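Local structure of ATP synthase epsilon chain (Caldalkalibacillus thermarum TA2.A1, 5IK2) at residues A79-L84 / E125-V130; P40-L45 / G65-V70; T3-I8 / Q17-I22. The protein forms part of the F1 sector of a rotary ATP synthase, binds ATP and probably contributes to making ATP with a proton gradient. The protein carries 2 engineered substitutions. One frame throughout, in Å; residues are numbered along the deposited sequence.

Interaction 1: A79-L84 / E125-V130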
loop_
_atom_site.group_PDB
_atom_site.type_symbol
_atom_site.label_atom_id
_atom_site.label_comp_id
_atom_site.label_asym_id
_atom_site.label_seq_id
_atom_site.Cartn_x
_atom_site.Cartn_y
_atom_site.Cartn_z
ATOM N N ALA H 79 -34.771 47.481 23.558
ATOM C CA ALA H 79 -33.540 47.848 24.276
ATOM C C ALA H 79 -32.305 47.117 23.759
ATOM O O ALA H 79 -32.419 46.061 23.145
ATOM C CB ALA H 79 -33.712 47.584 25.763
ATOM N N ASP H 80 -31.130 47.687 24.027
ATOM C CA ASP H 80 -29.846 47.088 23.630
ATOM C C ASP H 80 -29.671 45.721 24.278
ATOM O O ASP H 80 -29.345 44.743 23.605
ATOM C CB ASP H 80 -28.658 47.975 24.038
ATOM C CG ASP H 80 -28.622 49.310 23.305
ATOM O OD1 ASP H 80 -29.385 49.513 22.336
ATOM O OD2 ASP H 80 -27.809 50.167 23.708
ATOM N N THR H 81 -29.882 45.675 25.592
ATOM C CA THR H 81 -29.829 44.435 26.356
ATOM C C THR H 81 -31.017 44.343 27.311
ATOM O O THR H 81 -31.459 45.350 27.868
ATOM C CB THR H 81 -28.522 44.327 27.162
ATOM O OG1 THR H 81 -28.363 45.491 27.979
ATOM C CG2 THR H 81 -27.330 44.205 26.231
ATOM N N ALA H 82 -31.528 43.124 27.475
ATOM C CA ALA H 82 -32.603 42.823 28.421
ATOM C C ALA H 82 -32.428 41.390 28.922
ATOM O O ALA H 82 -32.355 40.463 28.114
ATOM C CB ALA H 82 -33.960 43.004 27.758
ATOM N N GLU H 83 -32.335 41.214 30.240
ATOM C CA GLU H 83 -32.161 39.885 30.834
ATOM C C GLU H 83 -33.036 39.684 32.065
ATOM O O GLU H 83 -33.142 40.571 32.912
ATOM C CB GLU H 83 -30.700 39.645 31.232
ATOM C CG GLU H 83 -29.696 39.662 30.082
ATOM C CD GLU H 83 -28.988 40.994 29.876
ATOM O OE1 GLU H 83 -29.096 41.901 30.729
ATOM O OE2 GLU H 83 -28.296 41.128 28.845
ATOM N N LEU H 84 -33.644 38.499 32.153
ATOM C CA LEU H 84 -34.283 38.016 33.381
ATOM C C LEU H 84 -33.174 37.606 34.364
ATOM O O LEU H 84 -32.034 37.401 33.939
ATOM C CB LEU H 84 -35.177 36.809 33.071
ATOM C CG LEU H 84 -36.341 37.021 32.096
ATOM C CD1 LEU H 84 -36.796 35.691 31.512
ATOM C CD2 LEU H 84 -37.498 37.733 32.779
ATOM N N GLU H 125 -24.273 47.380 36.971
ATOM C CA GLU H 125 -24.928 47.494 38.285
ATOM C C GLU H 125 -26.400 47.064 38.261
ATOM O O GLU H 125 -26.875 46.433 39.208
ATOM C CB GLU H 125 -24.792 48.914 38.849
ATOM C CG GLU H 125 -23.369 49.261 39.268
ATOM C CD GLU H 125 -23.245 50.634 39.909
ATOM O OE1 GLU H 125 -23.878 51.595 39.417
ATOM O OE2 GLU H 125 -22.496 50.753 40.903
ATOM N N VAL H 126 -27.109 47.402 37.184
ATOM C CA VAL H 126 -28.506 46.982 37.003
ATOM C C VAL H 126 -28.615 45.462 36.818
ATOM O O VAL H 126 -29.555 44.848 37.325
ATOM C CB VAL H 126 -29.178 47.746 35.833
ATOM C CG1 VAL H 126 -30.522 47.137 35.446
ATOM C CG2 VAL H 126 -29.369 49.207 36.213
ATOM N N ARG H 127 -27.661 44.867 36.100
ATOM C CA ARG H 127 -27.571 43.401 35.979
ATOM C C ARG H 127 -27.362 42.701 37.329
ATOM O O ARG H 127 -27.904 41.616 37.556
ATOM C CB ARG H 127 -26.458 42.996 35.000
ATOM C CG ARG H 127 -26.866 43.083 33.539
ATOM C CD ARG H 127 -25.675 42.891 32.619
ATOM N NE ARG H 127 -26.068 42.803 31.212
ATOM C CZ ARG H 127 -25.222 42.732 30.182
ATOM N NH1 ARG H 127 -23.903 42.740 30.372
ATOM N NH2 ARG H 127 -25.699 42.655 28.943
ATOM N N LEU H 128 -26.579 43.323 38.211
ATOM C CA LEU H 128 -26.348 42.806 39.566
ATOM C C LEU H 128 -27.577 42.948 40.473
ATOM O O LEU H 128 -27.867 42.043 41.256
ATOM C CB LEU H 128 -25.132 43.488 40.207
ATOM C CG LEU H 128 -23.788 43.180 39.531
ATOM C CD1 LEU H 128 -22.747 44.238 39.867
ATOM C CD2 LEU H 128 -23.284 41.791 39.903
ATOM N N GLN H 129 -28.282 44.077 40.370
ATOM C CA GLN H 129 -29.535 44.302 41.118
ATOM C C GLN H 129 -30.607 43.252 40.809
ATOM O O GLN H 129 -31.244 42.721 41.721
ATOM C CB GLN H 129 -30.114 45.694 40.823
ATOM C CG GLN H 129 -29.395 46.854 41.495
ATOM C CD GLN H 129 -29.939 48.209 41.061
ATOM O OE1 GLN H 129 -31.149 48.384 40.896
ATOM N NE2 GLN H 129 -29.045 49.177 40.878
ATOM N N VAL H 130 -30.796 42.970 39.521
ATOM C CA VAL H 130 -31.801 42.003 39.062
ATOM C C VAL H 130 -31.374 40.557 39.366
ATOM O O VAL H 130 -32.228 39.697 39.588
ATOM C CB VAL H 130 -32.130 42.203 37.559
ATOM C CG1 VAL H 130 -33.091 41.136 37.044
ATOM C CG2 VAL H 130 -32.732 43.588 37.339
#
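Glu-83 and Arg-127 bring two flat groups together, carboxylate and guanidinium, with their planes 68° apart. They meet obliquely, and Thr-81 CG2 also approaches the guanidinium at a slant, 3.5 Å from Arg-127 NH2. Arg-127 grips side-on with two nitrogens. Its NE gives a hydrogen bond to Glu-83 OE1 at 3.2 Å, from above the carboxylate plane. Its NH2 reaches Glu-83 OE2 at 3.0 Å on the syn side, but tilted well out of that plane. The NE bond is the straighter, 157° at the hydrogen against 136°. Together they make a bidentate salt bridge and limit how far either group can turn. The Arg-127 chain is extended from CG to NE, which carries the guanidinium from the helix to the strand. Glu-83 bends at chi2 to meet it. Replacing Arg-127 with an alanine would probably leave the Glu-83 carboxylate without this charge partner and free it to turn. Thr-81, Glu-83 and Arg-127 belong to the ATP site known for this protein, though no nucleotide is bound to this chain. Arg-123, another residue of that site, lies next to Arg-127, and the engineered Ala-92 is near. The Thr-81 hydroxyl is hydrogen-bonded to that of Ser-64, opposite a classic beta bulge at Asp-80 and Thr-81. Farther along, Val-130 CG1 rests 4.2 Å from Glu-83 O. Strand 81-83 and helix segment 125-130 run nearly parallel, their axes 10.2 Å apart. Strand 57-64 pairs with 81-83, Pro-49 of strand 48-54 packs against Val-126 and Val-130, and helix 90-104 touches Leu-128.

Interaction 2: P40-L45 / G65-V70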
loop_
_atom_site.group_PDB
_atom_site.type_symbol
_atom_site.label_atom_id
_atom_site.label_comp_id
_atom_site.label_asym_id
_atom_site.label_seq_id
_atom_site.Cartn_x
_atom_site.Cartn_y
_atom_site.Cartn_z
ATOM N N PRO H 40 -51.410 56.620 23.946
ATOM C CA PRO H 40 -50.218 56.358 23.128
ATOM C C PRO H 40 -49.027 57.265 23.471
ATOM O O PRO H 40 -49.145 58.492 23.409
ATOM C CB PRO H 40 -50.716 56.612 21.704
ATOM C CG PRO H 40 -52.147 56.215 21.754
ATOM C CD PRO H 40 -52.635 56.617 23.120
ATOM N N LEU H 41 -47.906 56.646 23.844
ATOM C CA LEU H 41 -46.738 57.352 24.380
ATOM C C LEU H 41 -45.438 56.665 23.961
ATOM O O LEU H 41 -45.373 55.435 23.909
ATOM C CB LEU H 41 -46.826 57.408 25.913
ATOM C CG LEU H 41 -45.633 57.930 26.732
ATOM C CD1 LEU H 41 -45.341 59.391 26.424
ATOM C CD2 LEU H 41 -45.891 57.744 28.219
ATOM N N VAL H 42 -44.418 57.469 23.661
ATOM C CA VAL H 42 -43.051 56.982 23.459
ATOM C C VAL H 42 -42.102 57.817 24.317
ATOM O O VAL H 42 -42.171 59.048 24.301
ATOM C CB VAL H 42 -42.620 57.060 21.977
ATOM C CG1 VAL H 42 -41.176 56.590 21.803
ATOM C CG2 VAL H 42 -43.559 56.237 21.103
ATOM N N THR H 43 -41.222 57.142 25.055
ATOM C CA THR H 43 -40.240 57.805 25.919
ATOM C C THR H 43 -38.970 56.952 26.064
ATOM O O THR H 43 -39.065 55.725 26.138
ATOM C CB THR H 43 -40.833 58.108 27.319
ATOM O OG1 THR H 43 -39.847 58.751 28.140
ATOM C CG2 THR H 43 -41.331 56.837 28.024
ATOM N N PRO H 44 -37.780 57.593 26.091
ATOM C CA PRO H 44 -36.576 56.832 26.451
ATOM C C PRO H 44 -36.581 56.411 27.921
ATOM O O PRO H 44 -37.162 57.105 28.765
ATOM C CB PRO H 44 -35.429 57.819 26.177
ATOM C CG PRO H 44 -36.001 58.848 25.268
ATOM C CD PRO H 44 -37.441 58.960 25.657
ATOM N N LEU H 45 -35.946 55.277 28.208
ATOM C CA LEU H 45 -35.820 54.763 29.567
ATOM C C LEU H 45 -34.382 54.900 30.036
ATOM O O LEU H 45 -33.448 54.796 29.237
ATOM C CB LEU H 45 -36.218 53.287 29.622
ATOM C CG LEU H 45 -37.648 52.915 29.228
ATOM C CD1 LEU H 45 -37.804 51.401 29.221
ATOM C CD2 LEU H 45 -38.660 53.555 30.165
ATOM N N GLY H 65 -30.152 50.907 27.743
ATOM C CA GLY H 65 -30.182 51.493 26.406
ATOM C C GLY H 65 -31.460 51.190 25.649
ATOM O O GLY H 65 -31.408 50.746 24.499
ATOM N N GLY H 66 -32.601 51.430 26.293
ATOM C CA GLY H 66 -33.913 51.131 25.708
ATOM C C GLY H 66 -34.913 52.265 25.769
ATOM O O GLY H 66 -34.671 53.288 26.410
ATOM N N PHE H 67 -36.035 52.073 25.076
ATOM C CA PHE H 67 -37.150 53.023 25.087
ATOM C C PHE H 67 -38.498 52.300 25.141
ATOM O O PHE H 67 -38.625 51.160 24.683
ATOM C CB PHE H 67 -37.083 53.968 23.877
ATOM C CG PHE H 67 -37.431 53.319 22.562
ATOM C CD1 PHE H 67 -36.481 52.578 21.862
ATOM C CD2 PHE H 67 -38.704 53.466 22.009
ATOM C CE1 PHE H 67 -36.797 51.984 20.644
ATOM C CE2 PHE H 67 -39.025 52.874 20.794
ATOM C CZ PHE H 67 -38.070 52.133 20.109
ATOM N N LEU H 68 -39.489 52.991 25.699
ATOM C CA LEU H 68 -40.842 52.466 25.884
ATOM C C LEU H 68 -41.735 52.934 24.742
ATOM O O LEU H 68 -41.590 54.059 24.272
ATOM C CB LEU H 68 -41.401 52.969 27.218
ATOM C CG LEU H 68 -42.799 52.533 27.663
ATOM C CD1 LEU H 68 -42.866 51.030 27.885
ATOM C CD2 LEU H 68 -43.176 53.275 28.934
ATOM N N GLU H 69 -42.642 52.067 24.293
ATOM C CA GLU H 69 -43.680 52.438 23.322
ATOM C C GLU H 69 -45.032 51.888 23.778
ATOM O O GLU H 69 -45.279 50.682 23.708
ATOM C CB GLU H 69 -43.347 51.923 21.919
ATOM C CG GLU H 69 -44.243 52.515 20.825
ATOM C CD GLU H 69 -44.778 51.506 19.818
ATOM O OE1 GLU H 69 -44.709 50.283 20.058
ATOM O OE2 GLU H 69 -45.294 51.947 18.773
ATOM N N VAL H 70 -45.900 52.787 24.237
ATOM C CA VAL H 70 -47.202 52.423 24.786
ATOM C C VAL H 70 -48.304 52.621 23.749
ATOM O O VAL H 70 -48.307 53.609 23.016
ATOM C CB VAL H 70 -47.542 53.278 26.029
ATOM C CG1 VAL H 70 -48.820 52.773 26.697
ATOM C CG2 VAL H 70 -46.377 53.285 27.012
#
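Leu-41, Thr-43, Leu-68 and Val-70 share one face of an antiparallel strand pair, and here the packing is most extensive. Thr-43 CG2 lies 4.0 Å from Leu-68 CB. Leu-45, just beyond the last bridge, brings CD2 to 4.1 Å from Leu-68 CB. Its CG sits anti to the carbonyl carbon (chi1 -61°), and the branch thus leans over the other strand. Val-34 of strand 31-34 and Ile-77 of strand 74-79 add to this apolar layer, which belongs to the inside of the beta sandwich. Two pairs of backbone bonds hold the strands in register. Val-70 N binds Leu-41 O at 2.7 Å and Leu-68 N binds Thr-43 O at 2.8 Å, while the return bonds, such as Thr-43 N to Leu-68 O at 3.2 Å, are longer. Leu-45 N adds a bond to Gly-66 O at 3.0 Å. The other face, with Val-42, Pro-44, Phe-67 and Glu-69, buries less surface between the strands, though where it touches it is as close. Val-42 CG1 comes 4.0 Å from Phe-67 CD2, the two side chains lying side by side, and Val-42 CG2 touches the aliphatic CG of Glu-69, at 3.8 Å. Another protein chain packs on Val-42 and Phe-67, and one of its strands extends the sheet in parallel with Leu-41 and Val-42. Thr-43 OG1, though on the first face, bonds to that chain's backbone, and the Glu-69 carboxylate bonds to Asn-76. Across the pair, backbone bonds and apolar contacts do the work, and the polar side-chain ends find partners elsewhere.

Interaction 3: T3-I8 / Q17-I22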
loop_
_atom_site.group_PDB
_atom_site.type_symbol
_atom_site.label_atom_id
_atom_site.label_comp_id
_atom_site.label_asym_id
_atom_site.label_seq_id
_atom_site.Cartn_x
_atom_site.Cartn_y
_atom_site.Cartn_z
ATOM N N THR H 3 -55.861 43.600 32.115
ATOM C CA THR H 3 -54.400 43.471 31.821
ATOM C C THR H 3 -54.043 44.065 30.455
ATOM O O THR H 3 -54.926 44.469 29.692
ATOM C CB THR H 3 -53.935 41.994 31.868
ATOM O OG1 THR H 3 -54.564 41.247 30.819
ATOM C CG2 THR H 3 -54.267 41.358 33.213
ATOM N N VAL H 4 -52.744 44.121 30.167
ATOM C CA VAL H 4 -52.230 44.576 28.869
ATOM C C VAL H 4 -51.051 43.696 28.444
ATOM O O VAL H 4 -50.236 43.307 29.281
ATOM C CB VAL H 4 -51.821 46.073 28.911
ATOM C CG1 VAL H 4 -50.651 46.319 29.861
ATOM C CG2 VAL H 4 -51.502 46.587 27.511
ATOM N N GLN H 5 -50.973 43.388 27.149
ATOM C CA GLN H 5 -49.904 42.539 26.610
ATOM C C GLN H 5 -48.591 43.331 26.589
ATOM O O GLN H 5 -48.570 44.484 26.151
ATOM C CB GLN H 5 -50.263 42.039 25.202
ATOM C CG GLN H 5 -49.441 40.849 24.710
ATOM C CD GLN H 5 -49.869 39.513 25.315
ATOM O OE1 GLN H 5 -51.060 39.189 25.367
ATOM N NE2 GLN H 5 -48.893 38.720 25.757
ATOM N N VAL H 6 -47.515 42.708 27.075
ATOM C CA VAL H 6 -46.203 43.354 27.204
ATOM C C VAL H 6 -45.147 42.539 26.467
ATOM O O VAL H 6 -45.094 41.319 26.619
ATOM C CB VAL H 6 -45.757 43.475 28.681
ATOM C CG1 VAL H 6 -44.520 44.363 28.804
ATOM C CG2 VAL H 6 -46.885 44.010 29.552
ATOM N N ASP H 7 -44.311 43.223 25.685
ATOM C CA ASP H 7 -43.150 42.616 25.029
ATOM C C ASP H 7 -41.890 43.418 25.352
ATOM O O ASP H 7 -41.811 44.603 25.023
ATOM C CB ASP H 7 -43.342 42.572 23.504
ATOM C CG ASP H 7 -44.293 41.467 23.043
ATOM O OD1 ASP H 7 -44.737 40.632 23.857
ATOM O OD2 ASP H 7 -44.597 41.436 21.834
ATOM N N ILE H 8 -40.926 42.771 26.011
ATOM C CA ILE H 8 -39.573 43.307 26.173
ATOM C C ILE H 8 -38.681 42.560 25.183
ATOM O O ILE H 8 -38.552 41.338 25.260
ATOM C CB ILE H 8 -39.052 43.148 27.620
ATOM C CG1 ILE H 8 -39.863 44.047 28.563
ATOM C CG2 ILE H 8 -37.562 43.490 27.706
ATOM C CD1 ILE H 8 -39.695 43.734 30.034
ATOM N N GLN H 17 -42.673 37.944 27.445
ATOM C CA GLN H 17 -43.967 37.921 26.762
ATOM C C GLN H 17 -45.047 37.508 27.761
ATOM O O GLN H 17 -44.886 36.511 28.468
ATOM C CB GLN H 17 -43.944 36.935 25.590
ATOM C CG GLN H 17 -43.178 37.418 24.371
ATOM C CD GLN H 17 -43.303 36.465 23.193
ATOM O OE1 GLN H 17 -43.076 35.261 23.334
ATOM N NE2 GLN H 17 -43.663 36.993 22.023
ATOM N N GLY H 18 -46.137 38.270 27.817
ATOM C CA GLY H 18 -47.251 37.968 28.721
ATOM C C GLY H 18 -48.160 39.152 28.983
ATOM O O GLY H 18 -47.852 40.280 28.595
ATOM N N GLU H 19 -49.284 38.882 29.641
ATOM C CA GLU H 19 -50.242 39.915 30.028
ATOM C C GLU H 19 -49.983 40.353 31.466
ATOM O O GLU H 19 -49.971 39.519 32.373
ATOM C CB GLU H 19 -51.673 39.402 29.882
ATOM C CG GLU H 19 -52.095 39.198 28.437
ATOM C CD GLU H 19 -53.597 39.079 28.281
ATOM O OE1 GLU H 19 -54.196 38.195 28.935
ATOM O OE2 GLU H 19 -54.178 39.868 27.503
ATOM N N ALA H 20 -49.786 41.659 31.660
ATOM C CA ALA H 20 -49.428 42.233 32.961
ATOM C C ALA H 20 -50.512 43.169 33.492
ATOM O O ALA H 20 -51.228 43.807 32.719
ATOM C CB ALA H 20 -48.115 42.984 32.845
ATOM N N ASP H 21 -50.614 43.247 34.818
ATOM C CA ASP H 21 -51.514 44.193 35.482
ATOM C C ASP H 21 -50.966 45.610 35.374
ATOM O O ASP H 21 -51.702 46.542 35.053
ATOM C CB ASP H 21 -51.702 43.826 36.959
ATOM C CG ASP H 21 -52.437 42.514 37.149
ATOM O OD1 ASP H 21 -53.515 42.334 36.548
ATOM O OD2 ASP H 21 -51.945 41.662 37.913
ATOM N N ILE H 22 -49.674 45.755 35.659
ATOM C CA ILE H 22 -48.966 47.030 35.539
ATOM C C ILE H 22 -47.498 46.791 35.164
ATOM O O ILE H 22 -46.896 45.805 35.596
ATOM C CB ILE H 22 -49.084 47.861 36.846
ATOM C CG1 ILE H 22 -48.423 49.238 36.688
ATOM C CG2 ILE H 22 -48.497 47.115 38.043
ATOM C CD1 ILE H 22 -48.835 50.240 37.747
#
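Thr-3 and Glu-19 meet near the start of an antiparallel strand pair in the N-terminal beta sandwich of the subunit. Glu-19 can be followed outward. Its CB lies 3.6 Å from Thr-3 OG1. CG is set anti to the carbonyl carbon (chi1 -69°), which carries it beside Gln-5, and Gln-5 OE1 is its nearest neighbour across the pair. Beyond CG the chain is extended, and CD comes 3.5 Å from Thr-3 OG1. Glu-19 OE1 and OE2 each lie 3.6 Å from Thr-3 OG1, too far for a hydrogen bond. The amide of Gln-5 lies nearly parallel to the carboxylate, with 16° between the planes, but is not bonded to it. The Gln-5 chain bends at chi2, which brings its amide back toward Gly-18 and Glu-19. On this polar, partly open face the side chains touch, but no hydrogen bond joins them across the pair. The hydrogen bonds between the strands are all from the backbone. Val-4 and Ala-20 exchange two hydrogen bonds, the one from Ala-20 N to Val-4 O being 2.9 Å long and nearly straight. Val-6 N binds Gly-18 O at 2.9 Å, whereas the return bond from Gly-18 N is weak. The chain bends at Gly-18, where the backbone angles would press any side chain into the carbonyl oxygen of Gln-17. Two acids have partners beyond the pair: Asp-7 forms a salt bridge with Lys-74, and Asp-21 OD2 accepts a bond from Gly-55 N. On the buried face, where Ile-52 of strand 48-54 backs Ala-20, the methyl CG2 of Val-6 rests 3.7 Å from Ala-20 CB.

Overall arrangement
All three contacts involve strands of the same beta sandwich but differ in depth. Interaction 2 is the buried one, with an apolar face turned inward and another protein chain extending its sheet. Interaction 3 lies at the outer margin, buried on one face and polar on the other, and no other protein chain of the assembly touches it. Both are strand-to-strand and rest on backbone bonds. Interaction 1 instead joins the sheet to helix 114-133, mainly through charge, at the ATP site. It also links the others. Asp-80 N is probably hydrogen-bonded to Gly-65 O of interaction 2, and Ala-82 packs on Ile-8 of interaction 3. Interactions 2 and 3 do not touch, their nearest atoms being about 7 Å apart.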